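Local coordinates for cleavage stimulation factor 77 (Encephalitozoon cuniculi, PDB 2UY1), which belongs to the suppressor of forked family, probably takes part in pre-mRNA 3'-end cleavage and may bind mRNA, at residues Leu287-His292 and Ile310-Glu315. Sequence-based numbering, arbitrary orientation.
Sequences LLRINH and IELGNE
Arg289 and Leu312 meet where helix 282-300 faces segment 310-315, which starts within helix 302-311, and they show how one arginine can serve two chemistries at once. The aliphatic part of the arginine supplies the nonpolar half: its CG lies 3.9 Å from CD2 of Leu312, and CD1 of the same leucine rests 4.1 Å from Arg289 CB. Both side chains leave their backbones toward the opposite segment and meet at a slant, close to where the CA atoms of Arg289 and Leu312 come within 7.9 Å. Beyond this nonpolar patch the arginine chain bends at CG-CD (chi3 -128°), and the guanidinium arrives beside Glu315. Its edge faces that residue, with NH1 3.5 Å from Glu315 CB. Glu315 OE1 lies well out of the guanidinium plane, 3.9 Å from Arg289 NH1; the carboxylate is turned 48° from that plane. This is a long salt bridge of charge alone, without an N-H aimed at the oxygen. At the other end of the group, NE is bonded to Leu285 O on its own helix, while Val317 and Val321 also touch the arginine. The contact joins consecutive helices in the all-helical, TPR-related array of a Suf protein. Its chemistry implies that hydrophobic packing and loose electrostatics link the two segments, with no hydrogen bond between them and NH1 buried without a hydrogen-bonding partner.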
loop_
_atom_site.group_PDB
_atom_site.type_symbol
_atom_site.label_atom_id
_atom_site.label_comp_id
_atom_site.label_asym_id
_atom_site.label_seq_id
_atom_site.Cartn_x
_atom_site.Cartn_y
_atom_site.Cartn_z
ATOM N N LEU B 287 23.523 8.100 5.215
ATOM C CA LEU B 287 23.612 7.952 3.756
ATOM C C LEU B 287 25.029 8.057 3.193
ATOM O O LEU B 287 25.323 7.474 2.138
ATOM C CB LEU B 287 22.637 8.852 2.998
ATOM C CG LEU B 287 22.041 8.284 1.687
ATOM C CD1 LEU B 287 21.400 6.869 1.754
ATOM C CD2 LEU B 287 21.049 9.255 1.175
ATOM N N LEU B 288 25.924 8.758 3.898
ATOM C CA LEU B 288 27.323 8.810 3.490
ATOM C C LEU B 288 28.009 7.474 3.726
ATOM O O LEU B 288 28.745 6.997 2.868
ATOM C CB LEU B 288 28.092 9.899 4.279
ATOM C CG LEU B 288 27.821 11.321 3.852
ATOM C CD1 LEU B 288 28.394 12.239 4.924
ATOM C CD2 LEU B 288 28.415 11.511 2.472
ATOM N N ARG B 289 27.759 6.884 4.893
ATOM C CA ARG B 289 28.335 5.604 5.254
ATOM C C ARG B 289 27.967 4.496 4.314
ATOM O O ARG B 289 28.822 3.748 3.837
ATOM C CB ARG B 289 27.880 5.218 6.649
ATOM C CG ARG B 289 28.553 6.008 7.731
ATOM C CD ARG B 289 27.932 5.694 9.074
ATOM N NE ARG B 289 27.525 6.900 9.789
ATOM C CZ ARG B 289 27.941 7.254 11.005
ATOM N NH1 ARG B 289 28.802 6.498 11.669
ATOM N NH2 ARG B 289 27.491 8.378 11.560
ATOM N N ILE B 290 26.670 4.390 4.041
ATOM C CA ILE B 290 26.154 3.440 3.108
ATOM C C ILE B 290 26.837 3.632 1.723
ATOM O O ILE B 290 27.322 2.680 1.129
ATOM C CB ILE B 290 24.574 3.560 3.059
ATOM C CG1 ILE B 290 23.970 2.759 4.211
ATOM C CG2 ILE B 290 24.028 3.134 1.643
ATOM C CD1 ILE B 290 22.496 3.180 4.528
ATOM N N ASN B 291 26.902 4.873 1.246
ATOM C CA ASN B 291 27.461 5.159 -0.064
ATOM C C ASN B 291 28.973 4.990 -0.179
ATOM O O ASN B 291 29.495 4.585 -1.233
ATOM C CB ASN B 291 26.906 6.473 -0.628
ATOM C CG ASN B 291 25.507 6.245 -1.335
ATOM O OD1 ASN B 291 25.424 5.598 -2.366
ATOM N ND2 ASN B 291 24.458 6.724 -0.725
ATOM N N HIS B 292 29.620 5.146 0.972
ATOM C CA HIS B 292 31.046 4.986 1.141
ATOM C C HIS B 292 31.313 3.521 1.149
ATOM O O HIS B 292 32.162 3.067 0.393
ATOM C CB HIS B 292 31.506 5.669 2.447
ATOM C CG HIS B 292 32.991 5.624 2.686
ATOM N ND1 HIS B 292 33.712 5.948 3.785
ATOM C CD2 HIS B 292 33.905 5.271 1.713
ATOM C CE1 HIS B 292 35.042 5.779 3.460
ATOM N NE2 HIS B 292 35.131 5.367 2.209
ATOM N N ILE B 310 33.654 -2.332 10.024
ATOM C CA ILE B 310 34.190 -2.568 11.384
ATOM C C ILE B 310 34.869 -1.366 11.978
ATOM O O ILE B 310 34.918 -1.280 13.205
ATOM C CB ILE B 310 35.160 -3.800 11.530
ATOM C CG1 ILE B 310 34.647 -5.054 10.847
ATOM C CG2 ILE B 310 35.308 -4.186 12.984
ATOM C CD1 ILE B 310 35.676 -6.147 10.837
ATOM N N GLU B 311 35.380 -0.460 11.124
ATOM C CA GLU B 311 35.983 0.837 11.522
ATOM C C GLU B 311 34.974 1.915 11.812
ATOM O O GLU B 311 35.203 2.733 12.684
ATOM C CB GLU B 311 36.871 1.402 10.414
ATOM C CG GLU B 311 38.269 0.886 10.396
ATOM C CD GLU B 311 38.902 0.980 9.006
ATOM O OE1 GLU B 311 38.480 1.875 8.208
ATOM O OE2 GLU B 311 39.821 0.155 8.730
ATOM N N LEU B 312 33.877 1.929 11.053
ATOM C CA LEU B 312 32.775 2.879 11.232
ATOM C C LEU B 312 32.182 2.856 12.625
ATOM O O LEU B 312 31.355 3.711 12.955
ATOM C CB LEU B 312 31.644 2.596 10.240
ATOM C CG LEU B 312 31.799 2.946 8.750
ATOM C CD1 LEU B 312 30.572 2.508 8.015
ATOM C CD2 LEU B 312 32.083 4.454 8.512
ATOM N N GLY B 313 32.679 1.928 13.439
ATOM C CA GLY B 313 31.964 1.325 14.554
ATOM C C GLY B 313 31.908 2.083 15.848
ATOM O O GLY B 313 30.914 1.975 16.572
ATOM N N ASN B 314 32.958 2.845 16.155
ATOM C CA ASN B 314 32.915 3.736 17.337
ATOM C C ASN B 314 32.240 5.105 17.041
ATOM O O ASN B 314 32.462 6.096 17.750
ATOM C CB ASN B 314 34.296 3.869 18.015
ATOM C CG ASN B 314 34.240 4.595 19.400
ATOM O OD1 ASN B 314 33.153 4.839 19.973
ATOM N ND2 ASN B 314 35.432 4.940 19.933
ATOM N N GLU B 315 31.429 5.150 15.978
ATOM C CA GLU B 315 30.400 6.197 15.818
ATOM C C GLU B 315 28.995 5.581 15.756
ATOM O O GLU B 315 28.843 4.470 15.273
ATOM C CB GLU B 315 30.664 7.069 14.583
ATOM C CG GLU B 315 31.949 7.921 14.726
ATOM C CD GLU B 315 32.069 9.040 13.684
ATOM O OE1 GLU B 315 31.853 8.773 12.457
ATOM O OE2 GLU B 315 32.402 10.196 14.096
#